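Local coordinates for protein PlaB phospholipase (Legionella pneumophila, PDB 6ZTH) that probably hydrolyses phospholipids and binds several NAD(+) molecules at sites formed partly between the subunits of its tetramer, at residues I344-D349 / R388-Y393; L355-L360 / K418-S423; A429-L434 / L459-D464. All coordinates share one frame; numbering follows the deposited sequence.

Contact 1: residues I344-D349 / R388-Y393; sequences IFRLID and RGKLTY. With NAD (nicotinamide-adenine-dinucleotide), chain K.
With CG set beside its own backbone N (chi1 -83°), Phe345 lays its CB against CB of Leu391 at 4.0 Å, both side chains rising on the same face of the sheet. On the opposite face Ile344 holds CG1 anti to its carbonyl carbon, which places that branch alongside OG1 and CG2 of Thr392. These beta-branched residues suit an extended backbone and run side by side.

Between the strands, Phe345 N donates to Leu391 O at 2.6 Å and Leu391 N returns a bond to Phe345 O, each with an N-H...O angle of 165°. The acceptor Phe345 O also receives a CA-H...O contact from Lys390. The bend of Lys390 at chi2 brings its CD to 3.8 Å from CB of Arg346, and further bends at chi3 and chi4 carry the ammonium group to the carbonyl of Gly169. Arg346 stays extended and pairs with Glu456, which directs the two like charges to separate partners. Beyond the regular pairing, CD1 of Leu347 rests 3.4 Å from Gly389 O.

Leu391 and Tyr393 carry the contact to the nucleotide. CD2 of Leu391 packs 3.3 Å from N1A of the adenine, and the adenine amino group N6A donates to Tyr393 OH at 3.0 Å, approaching the edge of the phenol ring. A greasy branch against the base and a hydroxyl at its amino group suit an adenine pocket. The whole is a short antiparallel strand pair within a mixed sheet, its Leu391 and Tyr393 helping to form an observed NAD(+) site.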
# COMPACT_ATOMS: atom_id res chain seq x y z
N ILE D 344 0.42 -12.55 23.81
CA ILE D 344 0.30 -11.32 23.03
C ILE D 344 1.60 -10.55 23.20
O ILE D 344 1.85 -9.97 24.26
CB ILE D 344 -0.91 -10.48 23.45
CG1 ILE D 344 -2.20 -11.20 23.04
CG2 ILE D 344 -0.84 -9.10 22.85
CD1 ILE D 344 -3.47 -10.55 23.54
N PHE D 345 2.43 -10.54 22.16
CA PHE D 345 3.76 -9.95 22.22
C PHE D 345 3.73 -8.51 21.73
O PHE D 345 3.28 -8.24 20.61
CB PHE D 345 4.75 -10.76 21.39
CG PHE D 345 5.31 -11.96 22.09
CD1 PHE D 345 6.10 -11.82 23.22
CD2 PHE D 345 5.04 -13.23 21.63
CE1 PHE D 345 6.61 -12.92 23.87
CE2 PHE D 345 5.54 -14.34 22.28
CZ PHE D 345 6.33 -14.19 23.40
N ARG D 346 4.21 -7.59 22.56
CA ARG D 346 4.50 -6.22 22.16
C ARG D 346 6.00 -5.99 22.31
O ARG D 346 6.62 -6.45 23.28
CB ARG D 346 3.74 -5.20 23.00
CG ARG D 346 4.02 -3.76 22.61
CD ARG D 346 3.31 -2.77 23.53
NE ARG D 346 3.39 -1.40 23.02
CZ ARG D 346 4.14 -0.43 23.54
NH1 ARG D 346 4.90 -0.66 24.61
NH2 ARG D 346 4.13 0.77 23.00
N LEU D 347 6.59 -5.29 21.35
CA LEU D 347 8.03 -5.10 21.30
C LEU D 347 8.34 -3.63 21.10
O LEU D 347 7.98 -3.04 20.07
CB LEU D 347 8.64 -5.94 20.18
CG LEU D 347 8.57 -7.45 20.46
CD1 LEU D 347 7.32 -8.07 19.85
CD2 LEU D 347 9.82 -8.14 19.97
N ILE D 348 9.01 -3.03 22.09
CA ILE D 348 9.46 -1.65 22.05
C ILE D 348 10.95 -1.63 22.34
O ILE D 348 11.58 -2.66 22.56
CB ILE D 348 8.69 -0.77 23.04
CG1 ILE D 348 8.55 -1.48 24.39
CG2 ILE D 348 7.31 -0.41 22.49
CD1 ILE D 348 8.32 -0.55 25.56
N ASP D 349 11.52 -0.43 22.33
CA ASP D 349 12.91 -0.22 22.71
C ASP D 349 12.97 0.94 23.70
O ASP D 349 11.98 1.63 23.95
CB ASP D 349 13.80 0.06 21.49
CG ASP D 349 13.57 1.44 20.91
OD1 ASP D 349 12.40 1.85 20.78
OD2 ASP D 349 14.56 2.12 20.57
N ARG D 388 2.45 -3.73 13.02
CA ARG D 388 3.20 -4.93 12.63
C ARG D 388 4.01 -5.51 13.79
O ARG D 388 4.35 -6.69 13.75
CB ARG D 388 4.12 -4.59 11.46
CG ARG D 388 3.40 -3.99 10.26
CD ARG D 388 3.48 -2.46 10.23
NE ARG D 388 4.85 -1.96 10.27
CZ ARG D 388 5.61 -1.72 9.20
NH1 ARG D 388 5.13 -1.92 7.97
NH2 ARG D 388 6.84 -1.26 9.35
N GLY D 389 4.31 -4.71 14.81
CA GLY D 389 5.10 -5.19 15.92
C GLY D 389 4.37 -6.01 16.95
O GLY D 389 4.97 -6.39 17.97
N LYS D 390 3.10 -6.32 16.73
CA LYS D 390 2.29 -7.08 17.68
C LYS D 390 2.13 -8.50 17.16
O LYS D 390 1.67 -8.71 16.03
CB LYS D 390 0.93 -6.41 17.89
CG LYS D 390 1.02 -5.02 18.50
CD LYS D 390 1.52 -5.04 19.94
CE LYS D 390 0.46 -5.54 20.90
NZ LYS D 390 -0.66 -4.58 21.06
N LEU D 391 2.50 -9.47 17.99
CA LEU D 391 2.51 -10.88 17.62
C LEU D 391 1.70 -11.66 18.65
O LEU D 391 2.06 -11.66 19.83
CB LEU D 391 3.94 -11.42 17.54
CG LEU D 391 4.35 -12.25 16.33
CD1 LEU D 391 3.91 -11.63 15.01
CD2 LEU D 391 5.86 -12.43 16.36
N THR D 392 0.63 -12.30 18.20
CA THR D 392 -0.22 -13.10 19.07
C THR D 392 -0.04 -14.57 18.72
O THR D 392 -0.33 -14.99 17.59
CB THR D 392 -1.69 -12.70 18.94
OG1 THR D 392 -1.84 -11.31 19.26
CG2 THR D 392 -2.55 -13.53 19.88
N TYR D 393 0.45 -15.35 19.68
CA TYR D 393 0.62 -16.79 19.52
C TYR D 393 -0.50 -17.51 20.25
O TYR D 393 -0.87 -17.14 21.37
CB TYR D 393 1.97 -17.24 20.07
CG TYR D 393 3.00 -17.55 19.01
CD1 TYR D 393 3.60 -16.54 18.27
CD2 TYR D 393 3.38 -18.86 18.75
CE1 TYR D 393 4.55 -16.83 17.30
CE2 TYR D 393 4.33 -19.16 17.79
CZ TYR D 393 4.91 -18.14 17.06
OH TYR D 393 5.84 -18.44 16.10
PA NAD K . 2.03 -15.86 8.81
O1A NAD K . 0.54 -15.75 8.96
O2A NAD K . 2.51 -17.16 9.42
O5B NAD K . 2.74 -14.59 9.57
C5B NAD K . 2.39 -13.28 9.17
C4B NAD K . 3.55 -12.28 9.59
O4B NAD K . 3.90 -12.54 11.09
C3B NAD K . 4.61 -12.52 8.93
O3B NAD K . 5.27 -11.25 8.59
C2B NAD K . 5.60 -13.42 9.92
O2B NAD K . 7.00 -13.27 9.52
C1B NAD K . 5.39 -12.90 11.08
N9A NAD K . 5.77 -13.86 12.18
C8A NAD K . 5.12 -15.02 12.34
N7A NAD K . 5.67 -15.66 13.38
C5A NAD K . 6.65 -14.89 13.88
C6A NAD K . 7.53 -15.04 14.94
N6A NAD K . 7.70 -16.14 15.92
N1A NAD K . 8.42 -14.09 15.20
C2A NAD K . 8.46 -12.97 14.44
N3A NAD K . 7.60 -12.81 13.40
C4A NAD K . 6.71 -13.78 13.13
O3 NAD K . 2.43 -15.82 7.20
PN NAD K . 3.97 -15.89 6.63
O1N NAD K . 4.87 -16.46 7.70
O2N NAD K . 4.44 -14.49 6.26
O5D NAD K . 4.01 -16.86 5.28
C5D NAD K . 3.42 -16.39 4.08
C4D NAD K . 2.50 -17.46 3.51
O4D NAD K . 3.09 -18.62 3.53
C3D NAD K . 1.12 -17.59 4.42
O3D NAD K . -0.01 -17.99 3.54
C2D NAD K . 1.35 -18.48 5.25
O2D NAD K . 0.07 -19.14 5.72
C1D NAD K . 2.23 -19.51 4.40
N1N NAD K . 3.00 -20.28 5.18
C2N NAD K . 4.24 -19.87 5.54
C3N NAD K . 5.05 -20.69 6.34
C7N NAD K . 6.48 -20.22 6.76
O7N NAD K . 7.37 -20.99 6.76
N7N NAD K . 6.72 -18.82 7.15
C4N NAD K . 4.57 -21.90 6.77
C5N NAD K . 3.33 -22.31 6.40
C6N NAD K . 2.53 -21.49 5.60

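Contact 2: residues L355-L360 / K418-S423. With NAD (nicotinamide-adenine-dinucleotide), chain K.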
# COMPACT_ATOMS: atom_id res chain seq x y z
N LEU D 355 9.42 -1.75 17.82
CA LEU D 355 10.12 -2.73 16.99
C LEU D 355 9.11 -3.53 16.19
O LEU D 355 8.26 -4.22 16.75
CB LEU D 355 10.97 -3.65 17.87
CG LEU D 355 12.43 -3.25 18.03
CD1 LEU D 355 12.98 -3.73 19.37
CD2 LEU D 355 13.27 -3.79 16.88
N ILE D 356 9.20 -3.44 14.86
CA ILE D 356 8.36 -4.21 13.97
C ILE D 356 9.11 -5.37 13.32
O ILE D 356 8.51 -6.42 13.06
CB ILE D 356 7.71 -3.31 12.90
CG1 ILE D 356 8.75 -2.86 11.87
CG2 ILE D 356 7.05 -2.10 13.54
CD1 ILE D 356 8.68 -3.62 10.56
N ASP D 357 10.40 -5.21 13.05
CA ASP D 357 11.20 -6.23 12.38
C ASP D 357 12.03 -6.97 13.42
O ASP D 357 12.90 -6.38 14.07
CB ASP D 357 12.11 -5.61 11.32
CG ASP D 357 12.63 -6.63 10.34
OD1 ASP D 357 11.85 -7.08 9.47
OD2 ASP D 357 13.82 -7.00 10.44
N TYR D 358 11.76 -8.26 13.56
CA TYR D 358 12.37 -9.10 14.57
C TYR D 358 11.87 -10.51 14.31
O TYR D 358 10.98 -10.72 13.48
CB TYR D 358 12.01 -8.66 15.99
CG TYR D 358 10.53 -8.77 16.26
CD1 TYR D 358 9.64 -7.90 15.65
CD2 TYR D 358 10.03 -9.73 17.12
CE1 TYR D 358 8.29 -7.98 15.89
CE2 TYR D 358 8.67 -9.82 17.37
CZ TYR D 358 7.81 -8.95 16.74
OH TYR D 358 6.45 -9.02 16.98
N ASP D 359 12.43 -11.46 15.03
CA ASP D 359 11.89 -12.81 15.07
C ASP D 359 11.87 -13.27 16.51
O ASP D 359 12.72 -12.89 17.32
CB ASP D 359 12.71 -13.77 14.23
CG ASP D 359 13.31 -13.10 13.01
OD1 ASP D 359 12.55 -12.60 12.15
OD2 ASP D 359 14.55 -13.05 12.93
N LEU D 360 10.90 -14.13 16.81
CA LEU D 360 10.60 -14.53 18.18
C LEU D 360 10.58 -16.04 18.25
O LEU D 360 9.86 -16.69 17.48
CB LEU D 360 9.26 -13.94 18.61
CG LEU D 360 8.86 -14.16 20.06
CD1 LEU D 360 8.29 -12.88 20.63
CD2 LEU D 360 7.87 -15.30 20.14
N LYS D 418 15.32 -11.44 18.39
CA LYS D 418 16.55 -11.01 17.72
C LYS D 418 16.57 -9.52 17.41
O LYS D 418 17.58 -8.86 17.64
CB LYS D 418 16.75 -11.82 16.43
CG LYS D 418 17.32 -13.21 16.69
CD LYS D 418 17.63 -13.97 15.42
CE LYS D 418 16.65 -15.09 15.19
NZ LYS D 418 15.61 -14.55 14.33
N ALA D 419 15.47 -8.97 16.88
CA ALA D 419 15.35 -7.54 16.62
C ALA D 419 16.35 -7.09 15.56
O ALA D 419 17.48 -7.59 15.50
CB ALA D 419 15.56 -6.74 17.90
N TYR D 420 15.95 -6.14 14.71
CA TYR D 420 16.78 -5.72 13.59
C TYR D 420 16.86 -4.21 13.50
O TYR D 420 15.93 -3.51 13.91
CB TYR D 420 16.23 -6.29 12.28
CG TYR D 420 16.29 -7.80 12.27
CD1 TYR D 420 17.42 -8.46 11.84
CD2 TYR D 420 15.23 -8.55 12.74
CE1 TYR D 420 17.49 -9.84 11.85
CE2 TYR D 420 15.29 -9.93 12.76
CZ TYR D 420 16.42 -10.57 12.32
OH TYR D 420 16.48 -11.94 12.33
N PRO D 421 17.97 -3.68 12.98
CA PRO D 421 19.14 -4.45 12.52
C PRO D 421 19.93 -5.08 13.66
O PRO D 421 19.99 -4.53 14.76
CB PRO D 421 19.99 -3.40 11.79
CG PRO D 421 19.60 -2.12 12.42
CD PRO D 421 18.13 -2.24 12.72
N GLU D 422 20.51 -6.25 13.40
CA GLU D 422 21.21 -7.01 14.42
C GLU D 422 22.67 -6.59 14.50
O GLU D 422 23.15 -5.75 13.73
CB GLU D 422 21.10 -8.51 14.13
CG GLU D 422 21.88 -8.94 12.90
CD GLU D 422 21.24 -10.10 12.17
OE1 GLU D 422 20.63 -10.95 12.85
OE2 GLU D 422 21.35 -10.15 10.93
N SER D 423 23.40 -7.19 15.44
CA SER D 423 24.84 -7.00 15.50
C SER D 423 25.48 -7.52 14.22
O SER D 423 25.21 -8.65 13.80
CB SER D 423 25.42 -7.71 16.72
OG SER D 423 26.79 -8.01 16.54
PA NAD K . 2.03 -15.86 8.81
O1A NAD K . 0.54 -15.75 8.96
O2A NAD K . 2.51 -17.16 9.42
O5B NAD K . 2.74 -14.59 9.57
C5B NAD K . 2.39 -13.28 9.17
C4B NAD K . 3.55 -12.28 9.59
O4B NAD K . 3.90 -12.54 11.09
C3B NAD K . 4.61 -12.52 8.93
O3B NAD K . 5.27 -11.25 8.59
C2B NAD K . 5.60 -13.42 9.92
O2B NAD K . 7.00 -13.27 9.52
C1B NAD K . 5.39 -12.90 11.08
N9A NAD K . 5.77 -13.86 12.18
C8A NAD K . 5.12 -15.02 12.34
N7A NAD K . 5.67 -15.66 13.38
C5A NAD K . 6.65 -14.89 13.88
C6A NAD K . 7.53 -15.04 14.94
N6A NAD K . 7.70 -16.14 15.92
N1A NAD K . 8.42 -14.09 15.20
C2A NAD K . 8.46 -12.97 14.44
N3A NAD K . 7.60 -12.81 13.40
C4A NAD K . 6.71 -13.78 13.13
O3 NAD K . 2.43 -15.82 7.20
PN NAD K . 3.97 -15.89 6.63
O1N NAD K . 4.87 -16.46 7.70
O2N NAD K . 4.44 -14.49 6.26
O5D NAD K . 4.01 -16.86 5.28
C5D NAD K . 3.42 -16.39 4.08
C4D NAD K . 2.50 -17.46 3.51
O4D NAD K . 3.09 -18.62 3.53
C3D NAD K . 1.12 -17.59 4.42
O3D NAD K . -0.01 -17.99 3.54
C2D NAD K . 1.35 -18.48 5.25
O2D NAD K . 0.07 -19.14 5.72
C1D NAD K . 2.23 -19.51 4.40
N1N NAD K . 3.00 -20.28 5.18
C2N NAD K . 4.24 -19.87 5.54
C3N NAD K . 5.05 -20.69 6.34
C7N NAD K . 6.48 -20.22 6.76
O7N NAD K . 7.37 -20.99 6.76
N7N NAD K . 6.72 -18.82 7.15
C4N NAD K . 4.57 -21.90 6.77
C5N NAD K . 3.33 -22.31 6.40
C6N NAD K . 2.53 -21.49 5.60
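Lys418 N donates to Asp359 O at 3.2 Å, and this backbone bond joins the two loops where both also carry charged side chains. The carboxylate of Asp359 turns toward the Lys418 ammonium group and the Tyr420 hydroxyl, with which the model makes a salt bridge and a hydrogen bond; both are modelled too short, so their exact geometry is doubtful. The other oxygen, OD1, pairs with Arg145 of the second subunit, so the acid faces both its own chain and a neighbour.

A weak backbone bond, Tyr420 N to Asp357 O at 3.1 Å, is bent to 129°. The Asp357 carboxylate crosses the base of the Tyr420 side chain, Asp357 OD2 lying 3.1 Å from Tyr420 CB, while its charge is met by Arg148 of the second subunit. That arginine also makes a cation-pi contact with the Tyr420 ring; the pi system of a tyrosine can take up a cation offered by the neighbouring subunit, which suits the residue to this boundary.

Farther in, the edge of the Tyr420 ring fits against the backbone of Tyr358, with Tyr420 CD2 3.4 Å from Tyr358 CA. Small Ala419 allows close approach: its CA is 3.6 Å from Tyr358 CB, and its methyl CB meets CD2 of Leu355 at 3.9 Å. The Asp359-bearing loop then passes to the nucleotide, where Leu360 N donates to adenine N1A and Leu360 O accepts from N6A at 2.7 Å. Reading the adenine edge with backbone N-H and C=O groups is a common means of adenine recognition, here in an NAD(+) site completed by a second subunit.

Contact 3: residues A429-L434 / L459-D464; sequences AYYRLL and LQRRVD
Tyr430 turns one face of its ring toward Arg462, whose CB lies over that face in a CH-pi contact, 4.2 Å from the ring centroid. The guanidinium group of the same arginine stands nearly upright to the ring, the planes 83° apart, and meets the ring edge to edge, with Arg462 NE 3.5 Å from Tyr430 CE2. This placement follows from both torsions: Tyr430 sets CG between its backbone N and carbonyl carbon (chi1 47°), and the Arg462 chain bends at chi2 and chi3 to come round the rim. The long aliphatic stem of arginine suits an aromatic neighbour, and NH2 of Arg462 lies 4.3 Å from NE of the like-charged Arg432.

Tyr430 and Arg462 are a hydrogen-bonded antiparallel pair, with Tyr430 N giving to Arg462 O at 2.8 Å and Arg462 N to Tyr430 O at 2.9 Å. Beside them Ala429 and Val463 form a pair whose CA atoms are close, as in non-hydrogen-bonded pairs; the small alanine fits this near approach, and beta-branched valine suits an extended strand. The short strand 429-430 is thereby added to the end of the long strand 451-463 of the mixed sheet.

Tyr431 leans the other way. Its OH accepts a short, bent bond from Arg461 NH1 at 2.5 Å, near the guanidinium plane, and the two flat groups are turned 60° apart. The extended Arg461 chain runs beside the ring, its CB 3.5 Å from Tyr431 CE1, before NH2 reaches Asp71 of the third subunit. Farther along, Leu459 places CB 3.9 Å from CD1 of Tyr431, and its CD1 packs toward CB of Leu434, close to the Arg432 carbonyl oxygen, which is also bonded to Gln237.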
# COMPACT_ATOMS: atom_id res chain seq x y z
N ALA D 429 23.54 1.41 14.31
CA ALA D 429 22.31 1.45 15.11
C ALA D 429 21.64 0.10 15.00
O ALA D 429 21.07 -0.21 13.95
CB ALA D 429 21.39 2.57 14.64
N TYR D 430 21.68 -0.69 16.07
CA TYR D 430 21.32 -2.10 16.01
C TYR D 430 20.79 -2.55 17.36
O TYR D 430 20.62 -1.74 18.28
CB TYR D 430 22.54 -2.92 15.58
CG TYR D 430 23.80 -2.55 16.33
CD1 TYR D 430 24.56 -1.46 15.95
CD2 TYR D 430 24.21 -3.29 17.44
CE1 TYR D 430 25.71 -1.12 16.65
CE2 TYR D 430 25.35 -2.95 18.13
CZ TYR D 430 26.10 -1.86 17.74
OH TYR D 430 27.23 -1.52 18.43
N TYR D 431 20.53 -3.85 17.48
CA TYR D 431 19.93 -4.42 18.68
C TYR D 431 20.66 -5.71 19.05
O TYR D 431 21.31 -6.34 18.21
CB TYR D 431 18.44 -4.71 18.47
CG TYR D 431 17.62 -3.46 18.29
CD1 TYR D 431 17.25 -2.69 19.38
CD2 TYR D 431 17.21 -3.04 17.03
CE1 TYR D 431 16.50 -1.54 19.23
CE2 TYR D 431 16.46 -1.89 16.86
CZ TYR D 431 16.11 -1.15 17.97
OH TYR D 431 15.36 0.00 17.82
N ARG D 432 20.52 -6.09 20.32
CA ARG D 432 21.21 -7.24 20.87
C ARG D 432 20.22 -8.35 21.21
O ARG D 432 19.06 -8.09 21.54
CB ARG D 432 21.99 -6.87 22.14
CG ARG D 432 23.09 -7.85 22.51
CD ARG D 432 24.20 -7.88 21.46
NE ARG D 432 25.48 -8.31 22.02
CZ ARG D 432 25.82 -9.58 22.24
NH1 ARG D 432 24.97 -10.56 21.95
NH2 ARG D 432 27.01 -9.86 22.75
N LEU D 433 20.70 -9.59 21.13
CA LEU D 433 19.87 -10.75 21.41
C LEU D 433 19.36 -10.72 22.84
O LEU D 433 20.11 -10.45 23.78
CB LEU D 433 20.68 -12.03 21.15
CG LEU D 433 20.25 -13.31 21.87
CD1 LEU D 433 18.87 -13.72 21.41
CD2 LEU D 433 21.25 -14.43 21.62
N LEU D 434 18.07 -11.01 23.01
CA LEU D 434 17.43 -11.09 24.32
C LEU D 434 17.08 -12.54 24.60
O LEU D 434 16.35 -13.17 23.83
CB LEU D 434 16.17 -10.22 24.36
CG LEU D 434 15.44 -10.16 25.70
CD1 LEU D 434 15.79 -8.88 26.45
CD2 LEU D 434 13.93 -10.24 25.47
N LEU D 459 13.80 -3.77 24.07
CA LEU D 459 15.17 -4.00 23.65
C LEU D 459 16.01 -2.75 23.87
O LEU D 459 15.50 -1.63 23.86
CB LEU D 459 15.24 -4.41 22.18
CG LEU D 459 15.11 -5.90 21.86
CD1 LEU D 459 16.45 -6.61 21.95
CD2 LEU D 459 14.11 -6.55 22.79
N GLN D 460 17.31 -2.95 24.05
CA GLN D 460 18.26 -1.85 24.23
C GLN D 460 18.77 -1.43 22.86
O GLN D 460 19.59 -2.12 22.25
CB GLN D 460 19.41 -2.28 25.13
CG GLN D 460 19.28 -1.82 26.57
CD GLN D 460 20.37 -2.38 27.46
OE1 GLN D 460 21.00 -3.39 27.13
NE2 GLN D 460 20.60 -1.73 28.59
N ARG D 461 18.29 -0.29 22.37
CA ARG D 461 18.76 0.25 21.10
C ARG D 461 20.20 0.71 21.26
O ARG D 461 20.50 1.57 22.10
CB ARG D 461 17.87 1.39 20.63
CG ARG D 461 18.24 1.94 19.26
CD ARG D 461 17.30 3.06 18.82
NE ARG D 461 17.58 3.51 17.46
CZ ARG D 461 17.27 2.83 16.36
NH1 ARG D 461 16.66 1.66 16.45
NH2 ARG D 461 17.57 3.33 15.17
N ARG D 462 21.11 0.14 20.47
CA ARG D 462 22.53 0.42 20.56
C ARG D 462 22.98 1.21 19.35
O ARG D 462 22.75 0.78 18.21
CB ARG D 462 23.33 -0.88 20.67
CG ARG D 462 22.99 -1.73 21.87
CD ARG D 462 24.24 -2.26 22.55
NE ARG D 462 25.12 -2.95 21.62
CZ ARG D 462 26.08 -3.79 21.98
NH1 ARG D 462 26.29 -4.06 23.26
NH2 ARG D 462 26.83 -4.37 21.05
N VAL D 463 23.61 2.35 19.59
CA VAL D 463 24.14 3.21 18.53
C VAL D 463 25.66 3.24 18.66
O VAL D 463 26.19 3.41 19.77
CB VAL D 463 23.56 4.63 18.61
CG1 VAL D 463 24.19 5.53 17.55
CG2 VAL D 463 22.04 4.59 18.46
N ASP D 464 26.35 3.07 17.54
CA ASP D 464 27.81 3.08 17.54
C ASP D 464 28.33 4.52 17.56
O ASP D 464 27.68 5.44 17.06
CB ASP D 464 28.35 2.35 16.32
CG ASP D 464 29.83 2.06 16.42
OD1 ASP D 464 30.63 2.97 16.09
OD2 ASP D 464 30.21 0.94 16.82

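Contact 1 and contact 3 belong to one mixed sheet, in which strands 340-349 and 451-463 are neighbours; their centres lie about 17 Å apart, and Leu459 N and Ile348 O probably form a hydrogen bond between them. Contact 2 is formed by loops, and its centre lies about 11 Å from that of contact 1 and about 9 Å from that of contact 3. Along the chain the segments of contacts 1 and 2 alternate, and both close before contact 3 opens. Contacts 1 and 2 also touch the same NAD, joined by Tyr358 and Leu360 packing on Leu347 and Phe345. The sheet thus connects a nucleotide site at a boundary with the second subunit to an edge that meets the third.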